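Local coordinates for protein cadherin-5 (Gallus gallus, PDB 3PPE) that mediates calcium-dependent, homophilic adhesion between endothelial cells, here as the two membrane-distal extracellular cadherin domains, EC1 and EC2, at residues 108-114 against 196-202; 113-119 against 163-169; 6-10 against 21-25. All blocks are in the same frame, centred on the assembly; numbering follows the deposited sequence. Where two conformers were deposited one is given.

Contact 1 (108-114 against 196-202); sequences IFNGSVP and TVIIRLT
Strands 108-114 and 196-202 form the parallel edge pair of the EC2 cadherin domain, where edge strand 108-114 joins the C-terminal strand in the mixed sheet of the sandwich. Pairing runs in register from Ile108 with Thr196 to Pro114 with Thr202. The ladder alternates regularly: Phe109, Gly111 and Val113 each give their N-H to the other strand and accept one back on their O. Phe109 N to Thr196 O is 2.8 Å, and Thr202 N to Val113 O is 2.9 Å.

The two faces differ. On the inner face, Val113 CG1 lies 4.0 Å from Leu201 CD1, the two side chains running side by side. The Phe109 ring turns its edge to Thr196 O. On the outer face, Ile198 CD1 meets Ile108 CG2 at 3.6 Å. The Arg200 chain bends at chi3 (22°), which brings one guanidinium face over Ser112 CB; NH1 is 3.9 Å from that carbon. Water links Ser112 OG to Arg200 NH2, and a second water links it to Thr202 OG1.

Strand 175-184 pairs with the other edge of 194-202, through Ile178 and Tyr176 among others. Beneath the inner face lie strands 122-129 and 160-163 of the opposite sheet: Phe109 packs on Val126, and Ile199 on Val123 and Ile161.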
loop_
_atom_site.group_PDB
_atom_site.type_symbol
_atom_site.label_atom_id
_atom_site.label_comp_id
_atom_site.label_asym_id
_atom_site.label_seq_id
_atom_site.Cartn_x
_atom_site.Cartn_y
_atom_site.Cartn_z
ATOM N N ILE A 108 -15.170 39.960 -6.573
ATOM C CA ILE A 108 -14.743 41.321 -6.350
ATOM C C ILE A 108 -14.703 41.624 -4.831
ATOM O O ILE A 108 -15.683 41.418 -4.089
ATOM C CB ILE A 108 -15.657 42.333 -7.101
ATOM C CG1 ILE A 108 -15.708 42.029 -8.626
ATOM C CG2 ILE A 108 -15.215 43.775 -6.824
ATOM C CD1 ILE A 108 -16.641 42.980 -9.402
ATOM N N PHE A 109 -13.527 42.056 -4.375
ATOM C CA PHE A 109 -13.347 42.653 -3.057
ATOM C C PHE A 109 -13.310 44.184 -3.141
ATOM O O PHE A 109 -12.915 44.759 -4.145
ATOM C CB PHE A 109 -12.044 42.154 -2.410
ATOM C CG PHE A 109 -11.942 40.649 -2.291
ATOM C CD1 PHE A 109 -11.495 39.866 -3.375
ATOM C CD2 PHE A 109 -12.240 40.026 -1.086
ATOM C CE1 PHE A 109 -11.378 38.454 -3.237
ATOM C CE2 PHE A 109 -12.087 38.669 -0.934
ATOM C CZ PHE A 109 -11.679 37.868 -2.000
ATOM N N ASN A 110 -13.709 44.845 -2.067
ATOM C CA ASN A 110 -13.726 46.300 -2.031
ATOM C C ASN A 110 -12.958 46.767 -0.818
ATOM O O ASN A 110 -13.069 46.177 0.268
ATOM C CB ASN A 110 -15.181 46.818 -1.956
ATOM C CG ASN A 110 -15.958 46.521 -3.195
ATOM O OD1 ASN A 110 -15.884 47.254 -4.175
ATOM N ND2 ASN A 110 -16.688 45.419 -3.187
ATOM N N GLY A 111 -12.168 47.825 -0.987
ATOM C CA GLY A 111 -11.616 48.508 0.162
ATOM C C GLY A 111 -11.415 49.976 -0.089
ATOM O O GLY A 111 -11.672 50.488 -1.166
ATOM N N SER A 112 -10.929 50.652 0.933
ATOM C CA SER A 112 -10.641 52.061 0.798
ATOM C C SER A 112 -9.485 52.429 1.711
ATOM O O SER A 112 -9.171 51.739 2.690
ATOM C CB SER A 112 -11.900 52.924 1.112
ATOM O OG SER A 112 -12.090 53.008 2.515
ATOM N N VAL A 113 -8.825 53.512 1.359
ATOM C CA VAL A 113 -7.715 54.001 2.155
ATOM C C VAL A 113 -7.677 55.528 1.941
ATOM O O VAL A 113 -8.036 55.992 0.848
ATOM C CB VAL A 113 -6.399 53.265 1.788
ATOM C CG1 VAL A 113 -5.926 53.631 0.375
ATOM C CG2 VAL A 113 -5.286 53.511 2.859
ATOM N N PRO A 114 -7.354 56.321 2.986
ATOM C CA PRO A 114 -7.176 57.760 2.768
ATOM C C PRO A 114 -6.022 58.037 1.856
ATOM O O PRO A 114 -5.000 57.324 1.928
ATOM C CB PRO A 114 -6.856 58.298 4.169
ATOM C CG PRO A 114 -7.561 57.283 5.092
ATOM C CD PRO A 114 -7.281 55.972 4.422
ATOM N N THR A 196 -10.668 40.602 -8.393
ATOM C CA THR A 196 -10.457 42.046 -8.509
ATOM C C THR A 196 -10.665 42.683 -7.164
ATOM O O THR A 196 -11.575 42.298 -6.402
ATOM C CB THR A 196 -11.495 42.658 -9.518
ATOM O OG1 THR A 196 -11.377 41.985 -10.775
ATOM C CG2 THR A 196 -11.288 44.142 -9.779
ATOM N N VAL A 197 -9.826 43.674 -6.883
ATOM C CA VAL A 197 -9.972 44.515 -5.718
ATOM C C VAL A 197 -10.176 45.943 -6.198
ATOM O O VAL A 197 -9.318 46.496 -6.864
ATOM C CB VAL A 197 -8.757 44.490 -4.778
ATOM C CG1 VAL A 197 -9.148 45.048 -3.418
ATOM C CG2 VAL A 197 -8.224 43.058 -4.613
ATOM N N ILE A 198 -11.312 46.506 -5.836
ATOM C CA ILE A 198 -11.573 47.919 -6.075
ATOM C C ILE A 198 -11.204 48.656 -4.801
ATOM O O ILE A 198 -11.765 48.406 -3.729
ATOM C CB ILE A 198 -13.035 48.151 -6.462
ATOM C CG1 ILE A 198 -13.319 47.431 -7.789
ATOM C CG2 ILE A 198 -13.314 49.659 -6.628
ATOM C CD1 ILE A 198 -14.811 47.132 -7.961
ATOM N N ILE A 199 -10.215 49.532 -4.920
ATOM C CA ILE A 199 -9.714 50.285 -3.782
ATOM C C ILE A 199 -9.989 51.775 -4.038
ATOM O O ILE A 199 -9.428 52.377 -4.962
ATOM C CB ILE A 199 -8.226 50.065 -3.603
ATOM C CG1 ILE A 199 -7.962 48.603 -3.218
ATOM C CG2 ILE A 199 -7.655 51.051 -2.517
ATOM C CD1 ILE A 199 -6.584 48.145 -3.493
ATOM N N ARG A 200 -10.861 52.350 -3.231
ATOM C CA ARG A 200 -11.183 53.768 -3.345
ATOM C C ARG A 200 -10.240 54.577 -2.469
ATOM O O ARG A 200 -9.971 54.201 -1.334
ATOM C CB ARG A 200 -12.624 54.007 -2.880
ATOM C CG ARG A 200 -13.654 53.509 -3.841
ATOM C CD ARG A 200 -15.034 53.454 -3.213
ATOM N NE ARG A 200 -15.166 54.342 -2.054
ATOM C CZ ARG A 200 -15.317 53.931 -0.797
ATOM N NH1 ARG A 200 -15.377 52.639 -0.524
ATOM N NH2 ARG A 200 -15.412 54.817 0.183
ATOM N N LEU A 201 -9.755 55.696 -2.986
ATOM C CA LEU A 201 -8.981 56.654 -2.206
ATOM C C LEU A 201 -9.938 57.685 -1.635
ATOM O O LEU A 201 -10.725 58.287 -2.381
ATOM C CB LEU A 201 -7.919 57.334 -3.081
ATOM C CG LEU A 201 -6.584 56.620 -3.286
ATOM C CD1 LEU A 201 -5.688 56.811 -2.066
ATOM C CD2 LEU A 201 -6.734 55.128 -3.499
ATOM N N THR A 202 -9.889 57.862 -0.318
ATOM C CA THR A 202 -10.798 58.761 0.383
ATOM C C THR A 202 -10.119 60.081 0.777
ATOM O O THR A 202 -8.909 60.179 0.829
ATOM C CB THR A 202 -11.466 58.073 1.593
ATOM O OG1 THR A 202 -10.459 57.554 2.462
ATOM C CG2 THR A 202 -12.364 56.924 1.112
HETATM O O HOH W 1 -14.532 50.033 -3.052
HETATM O O HOH W 2 -10.712 55.105 3.701
HETATM O O HOH W 3 -14.894 53.907 3.144
#

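Contact 2 (113-119 against 163-169); sequences VPEMSRL and TARADLD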
loop_
_atom_site.group_PDB
_atom_site.type_symbol
_atom_site.label_atom_id
_atom_site.label_comp_id
_atom_site.label_asym_id
_atom_site.label_seq_id
_atom_site.Cartn_x
_atom_site.Cartn_y
_atom_site.Cartn_z
ATOM N N VAL A 113 -8.825 53.512 1.359
ATOM C CA VAL A 113 -7.715 54.001 2.155
ATOM C C VAL A 113 -7.677 55.528 1.941
ATOM O O VAL A 113 -8.036 55.992 0.848
ATOM C CB VAL A 113 -6.399 53.265 1.788
ATOM C CG1 VAL A 113 -5.926 53.631 0.375
ATOM C CG2 VAL A 113 -5.286 53.511 2.859
ATOM N N PRO A 114 -7.354 56.321 2.986
ATOM C CA PRO A 114 -7.176 57.760 2.768
ATOM C C PRO A 114 -6.022 58.037 1.856
ATOM O O PRO A 114 -5.000 57.324 1.928
ATOM C CB PRO A 114 -6.856 58.298 4.169
ATOM C CG PRO A 114 -7.561 57.283 5.092
ATOM C CD PRO A 114 -7.281 55.972 4.422
ATOM N N GLU A 115 -6.174 59.061 1.001
ATOM C CA GLU A 115 -5.125 59.482 0.106
ATOM C C GLU A 115 -3.910 59.878 0.912
ATOM O O GLU A 115 -4.037 60.250 2.072
ATOM C CB GLU A 115 -5.566 60.676 -0.763
ATOM C CG GLU A 115 -5.983 61.914 0.047
ATOM C CD GLU A 115 -6.067 63.165 -0.835
ATOM O OE1 GLU A 115 -6.534 64.233 -0.334
ATOM O OE2 GLU A 115 -5.647 63.061 -2.020
ATOM N N MET A 116 -2.738 59.796 0.287
ATOM C CA MET A 116 -1.499 60.239 0.908
ATOM C C MET A 116 -1.164 59.521 2.230
ATOM O O MET A 116 -0.405 60.041 3.023
ATOM C CB MET A 116 -1.500 61.788 1.088
ATOM C CG MET A 116 -1.843 62.598 -0.203
ATOM S SD MET A 116 -0.686 62.259 -1.551
ATOM C CE MET A 116 0.842 62.824 -0.815
ATOM N N SER A 117 -1.702 58.320 2.453
ATOM C CA SER A 117 -1.284 57.493 3.597
ATOM C C SER A 117 0.179 57.085 3.386
ATOM O O SER A 117 0.651 56.940 2.247
ATOM C CB SER A 117 -2.171 56.249 3.698
ATOM O OG SER A 117 -3.568 56.580 3.901
ATOM N N ARG A 118 0.887 56.904 4.492
ATOM C CA ARG A 118 2.243 56.400 4.425
ATOM C C ARG A 118 2.344 55.058 3.665
ATOM O O ARG A 118 1.381 54.279 3.530
ATOM C CB ARG A 118 2.858 56.307 5.826
ATOM C CG ARG A 118 2.180 55.300 6.788
ATOM C CD ARG A 118 2.696 55.528 8.193
ATOM N NE ARG A 118 2.251 54.513 9.137
ATOM C CZ ARG A 118 2.665 54.440 10.401
ATOM N NH1 ARG A 118 3.513 55.339 10.882
ATOM N NH2 ARG A 118 2.217 53.480 11.194
ATOM N N LEU A 119 3.511 54.845 3.072
ATOM C CA LEU A 119 3.855 53.560 2.485
ATOM C C LEU A 119 3.599 52.444 3.506
ATOM O O LEU A 119 3.984 52.578 4.678
ATOM C CB LEU A 119 5.334 53.557 2.134
ATOM C CG LEU A 119 5.954 52.222 1.778
ATOM C CD1 LEU A 119 5.481 51.813 0.387
ATOM C CD2 LEU A 119 7.442 52.402 1.809
ATOM N N THR A 163 -0.600 49.898 0.827
ATOM C CA THR A 163 -0.142 50.923 -0.120
ATOM C C THR A 163 1.336 50.648 -0.427
ATOM O O THR A 163 2.110 50.328 0.478
ATOM C CB THR A 163 -0.310 52.385 0.443
ATOM O OG1 THR A 163 0.450 52.496 1.642
ATOM C CG2 THR A 163 -1.815 52.715 0.742
ATOM N N ALA A 164 1.693 50.766 -1.711
ATOM C CA ALA A 164 3.053 50.550 -2.219
ATOM C C ALA A 164 3.810 51.856 -2.431
ATOM O O ALA A 164 4.996 51.829 -2.729
ATOM C CB ALA A 164 3.039 49.763 -3.541
ATOM N N ARG A 165 3.132 52.973 -2.224
ATOM C CA ARG A 165 3.683 54.325 -2.451
ATOM C C ARG A 165 3.079 55.201 -1.382
ATOM O O ARG A 165 1.954 54.940 -0.960
ATOM C CB ARG A 165 3.239 54.881 -3.825
ATOM C CG ARG A 165 3.787 54.116 -5.065
ATOM C CD ARG A 165 3.358 54.770 -6.385
ATOM N NE ARG A 165 3.979 56.093 -6.515
ATOM C CZ ARG A 165 5.142 56.343 -7.103
ATOM N NH1 ARG A 165 5.877 55.348 -7.629
ATOM N NH2 ARG A 165 5.589 57.609 -7.127
ATOM N N ALA A 166 3.776 56.275 -1.004
ATOM C CA ALA A 166 3.246 57.237 -0.019
ATOM C C ALA A 166 2.560 58.431 -0.668
ATOM O O ALA A 166 2.037 59.268 0.039
ATOM C CB ALA A 166 4.357 57.742 0.897
ATOM N N ASP A 167 2.531 58.511 -1.997
ATOM C CA ASP A 167 1.967 59.691 -2.685
ATOM C C ASP A 167 0.645 59.428 -3.414
ATOM O O ASP A 167 0.372 60.085 -4.424
ATOM C CB ASP A 167 2.993 60.266 -3.701
ATOM C CG ASP A 167 3.480 59.214 -4.691
ATOM O OD1 ASP A 167 4.411 59.491 -5.487
ATOM O OD2 ASP A 167 2.940 58.080 -4.659
ATOM N N LEU A 168 -0.168 58.464 -2.956
ATOM C CA LEU A 168 -1.427 58.204 -3.675
ATOM C C LEU A 168 -2.411 59.368 -3.493
ATOM O O LEU A 168 -2.894 59.629 -2.398
ATOM C CB LEU A 168 -2.070 56.858 -3.332
ATOM C CG LEU A 168 -1.186 55.603 -3.470
ATOM C CD1 LEU A 168 -1.904 54.378 -2.958
ATOM C CD2 LEU A 168 -0.713 55.413 -4.903
ATOM N N ASP A 169 -2.721 60.018 -4.604
ATOM C CA ASP A 169 -3.431 61.292 -4.628
ATOM C C ASP A 169 -4.793 61.037 -5.260
ATOM O O ASP A 169 -4.873 60.631 -6.429
ATOM C CB ASP A 169 -2.617 62.276 -5.482
ATOM C CG ASP A 169 -3.139 63.724 -5.397
ATOM O OD1 ASP A 169 -2.320 64.634 -5.125
ATOM O OD2 ASP A 169 -4.353 63.963 -5.591
HETATM O O HOH W 4 -5.885 65.271 -3.382
HETATM O O HOH W 5 2.182 60.265 2.749
HETATM O O HOH W 6 -0.229 56.824 -0.339
#
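Met116 folds its side chain back over the backbone of Asp167 and Leu168. Its CB starts off away from that loop, but bends at chi2 (-59°) and chi3 (-62°) return the sulfur to it. SD then lies 3.6 Å from Asp167 C, and CE rests near Asp167 CA. The backbone underneath is bonded: Met116 N reaches Leu168 O at 2.7 Å. Met116 is the third residue of a type II beta turn from Pro114 to Ser117, and Ser117 OG donates back to Pro114 O in a short 2.5 Å bond.

Glu115 and Asp169 extend side by side, with their carboxylate planes nearly perpendicular (85°). OE2 of Glu115 and OD2 of Asp169 are 3.9 Å apart. One water donates to both, and each oxygen also accepts a backbone N-H, from Arg170 and Glu171 respectively. These donors probably offset the repulsion.

At the other end, Thr163 OG1 donates to Arg118 O at 2.8 Å. The Thr163 and Val113 side chains cross at a slant, CG2 against CG2 at 4.1 Å. Leu119 carries CD1 to 3.2 Å from Ala164 O, and Ala166 CB lies 3.7 Å from Leu119 N. Between the loops, one water bridges Ser117 O, Arg165 O and Leu168 N.

The contact joins two loops at one end of the EC2 sandwich. One continues strand 108-114 toward strand 122-129; the other leaves strand 160-163 on the way to 175-184. Leu168 packs inward on Phe153 of strand 153-155 and on Leu201 of strand 194-202, one from each sheet.

Contact 3 (6-10 against 21-25); sequences RMHIR and VGKLT
Strand 6-10 and strand 21-23 run roughly antiparallel, at 151°, with their axes 5.7 Å apart at the closest point. They are not a bonded ladder. Their nearest backbone oxygens, His8 O and Val21 O, are two acceptors 3.3 Å apart. The polar link is a water that accepts from His8 N and donates to Val21 O, at 2.9 Å from the latter. Val21 and Gly22 together face Ile55 in a classic beta bulge.

Met7 and Val21 carry most of the packing. The Met7 chain is extended beyond CG (chi2 -172°, chi3 -176°) and runs along the second segment. CB meets Val21 CG1 at 3.8 Å, and SD passes 3.7 Å from Gly22 CA. The terminal CE ends against Leu24 CD2, also at 3.7 Å, where the two side chains cross at about a right angle. Glycine at 22 lets the sulfur lie directly on the backbone. In one of two modelled conformers, Ile9 reaches Val21 CG2 with CD1, 3.7 Å away. Val21 thus divides its methyls, CG1 to Met7 and CG2 to Ile9.

Here the two sheets of the EC1 sandwich meet, beside the domain-swapped dimer interface. Within this chain both strands are outermost. In the second subunit, His8 packs on Lys23 and Thr25, and Trp4 on Leu24. The chemistry is apolar inside and water-mediated between His8 N and Val21 O. Direct cohesion comes from sulfur and methyl packing. Backbone bonds of Met7 and Ile9 go to strand 82-95, those of Val21 to Ile55, and those of Thr25 to the second subunit.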
loop_
_atom_site.group_PDB
_atom_site.type_symbol
_atom_site.label_atom_id
_atom_site.label_comp_id
_atom_site.label_asym_id
_atom_site.label_seq_id
_atom_site.Cartn_x
_atom_site.Cartn_y
_atom_site.Cartn_z
ATOM N N ARG A 6 -5.458 1.400 11.094
ATOM C CA ARG A 6 -5.626 2.324 10.006
ATOM C C ARG A 6 -5.069 1.683 8.732
ATOM O O ARG A 6 -4.084 0.945 8.778
ATOM C CB ARG A 6 -4.794 3.583 10.247
ATOM C CG ARG A 6 -5.232 4.471 11.386
ATOM C CD ARG A 6 -6.441 5.341 10.999
ATOM N NE ARG A 6 -6.895 6.181 12.105
ATOM C CZ ARG A 6 -7.659 5.770 13.126
ATOM N NH1 ARG A 6 -8.068 4.499 13.211
ATOM N NH2 ARG A 6 -8.018 6.650 14.075
ATOM N N MET A 7 -5.703 2.004 7.609
ATOM C CA MET A 7 -5.149 1.720 6.291
ATOM C C MET A 7 -5.159 3.054 5.556
ATOM O O MET A 7 -5.925 3.949 5.904
ATOM C CB MET A 7 -6.008 0.697 5.533
ATOM C CG MET A 7 -6.123 -0.664 6.237
ATOM S SD MET A 7 -6.925 -1.872 5.213
ATOM C CE MET A 7 -6.996 -3.239 6.370
ATOM N N HIS A 8 -4.300 3.187 4.548
ATOM C CA HIS A 8 -4.166 4.438 3.796
ATOM C C HIS A 8 -4.136 4.080 2.353
ATOM O O HIS A 8 -3.467 3.142 1.944
ATOM C CB HIS A 8 -2.869 5.209 4.161
ATOM C CG HIS A 8 -2.751 5.484 5.614
ATOM N ND1 HIS A 8 -2.259 4.546 6.505
ATOM C CD2 HIS A 8 -3.141 6.549 6.357
ATOM C CE1 HIS A 8 -2.334 5.029 7.734
ATOM N NE2 HIS A 8 -2.867 6.241 7.672
ATOM N N ILE A 9 -4.899 4.842 1.599
ATOM C CA ILE A 9 -4.914 4.735 0.143
ATOM C C ILE A 9 -4.955 6.141 -0.466
ATOM O O ILE A 9 -5.695 7.004 -0.027
ATOM C CB ILE A 9 -6.077 3.850 -0.386
ATOM C CG1 ILE A 9 -6.115 3.872 -1.924
ATOM C CG2 ILE A 9 -7.433 4.239 0.254
ATOM C CD1 ILE A 9 -6.966 2.790 -2.574
ATOM N N ARG A 10 -4.108 6.356 -1.463
ATOM C CA ARG A 10 -4.000 7.627 -2.155
ATOM C C ARG A 10 -5.255 7.943 -2.949
ATOM O O ARG A 10 -5.839 7.057 -3.570
ATOM C CB ARG A 10 -2.765 7.561 -3.070
ATOM C CG ARG A 10 -2.125 8.916 -3.362
ATOM C CD ARG A 10 -0.823 8.792 -4.178
ATOM N NE ARG A 10 -1.039 8.444 -5.591
ATOM C CZ ARG A 10 -0.731 7.278 -6.175
ATOM N NH1 ARG A 10 -0.187 6.273 -5.476
ATOM N NH2 ARG A 10 -0.982 7.109 -7.477
ATOM N N VAL A 21 -5.475 -1.456 -0.899
ATOM C CA VAL A 21 -5.682 -0.548 0.242
ATOM C C VAL A 21 -4.777 -0.944 1.414
ATOM O O VAL A 21 -4.109 -0.104 1.988
ATOM C CB VAL A 21 -7.165 -0.523 0.706
ATOM C CG1 VAL A 21 -7.332 0.314 2.023
ATOM C CG2 VAL A 21 -8.065 0.035 -0.413
ATOM N N GLY A 22 -4.799 -2.217 1.802
ATOM C CA GLY A 22 -4.057 -2.655 2.978
ATOM C C GLY A 22 -4.429 -4.086 3.319
ATOM O O GLY A 22 -5.068 -4.771 2.507
ATOM N N LYS A 23 -4.054 -4.548 4.509
ATOM C CA LYS A 23 -4.289 -5.955 4.833
ATOM C C LYS A 23 -4.724 -6.153 6.257
ATOM O O LYS A 23 -4.122 -5.617 7.162
ATOM C CB LYS A 23 -3.040 -6.808 4.499
ATOM C CG LYS A 23 -3.250 -8.323 4.621
ATOM C CD LYS A 23 -1.912 -9.056 4.716
ATOM C CE LYS A 23 -2.087 -10.526 5.176
ATOM N NZ LYS A 23 -2.811 -10.823 6.510
ATOM N N LEU A 24 -5.780 -6.933 6.445
ATOM C CA LEU A 24 -6.205 -7.339 7.774
ATOM C C LEU A 24 -5.407 -8.534 8.243
ATOM O O LEU A 24 -5.077 -9.389 7.435
ATOM C CB LEU A 24 -7.689 -7.738 7.744
ATOM C CG LEU A 24 -8.702 -6.623 7.423
ATOM C CD1 LEU A 24 -10.083 -7.289 7.236
ATOM C CD2 LEU A 24 -8.703 -5.620 8.580
ATOM N N THR A 25 -5.123 -8.606 9.544
ATOM C CA THR A 25 -4.526 -9.821 10.120
ATOM C C THR A 25 -5.161 -10.188 11.460
ATOM O O THR A 25 -5.109 -9.414 12.396
ATOM C CB THR A 25 -2.991 -9.698 10.300
ATOM O OG1 THR A 25 -2.373 -9.331 9.059
ATOM C CG2 THR A 25 -2.381 -11.043 10.782
HETATM O O HOH W 7 -2.539 0.604 4.349
#

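In the fold
From the N terminus, contact 3 comes first. It closes a short loop within EC1, bringing strand 6-10 to strand 19-23 and so joining the edges of two sheets. The chain then completes EC1 and passes the calcium-binding linker before contact 1 opens in EC2. Contact 1 spans nearly the whole of that domain, pairing strand 108-114 with the C-terminal strand. Contact 2 closes a smaller loop within this span, bringing the loop after strand 108-114 to the loop between strands 160-163 and 175-184. It shares Val113 and Pro114 with contact 1, and Leu201 packs on Glu115 and Leu168. Contact 3 is far away, its centre about 51 Å from that of contact 1.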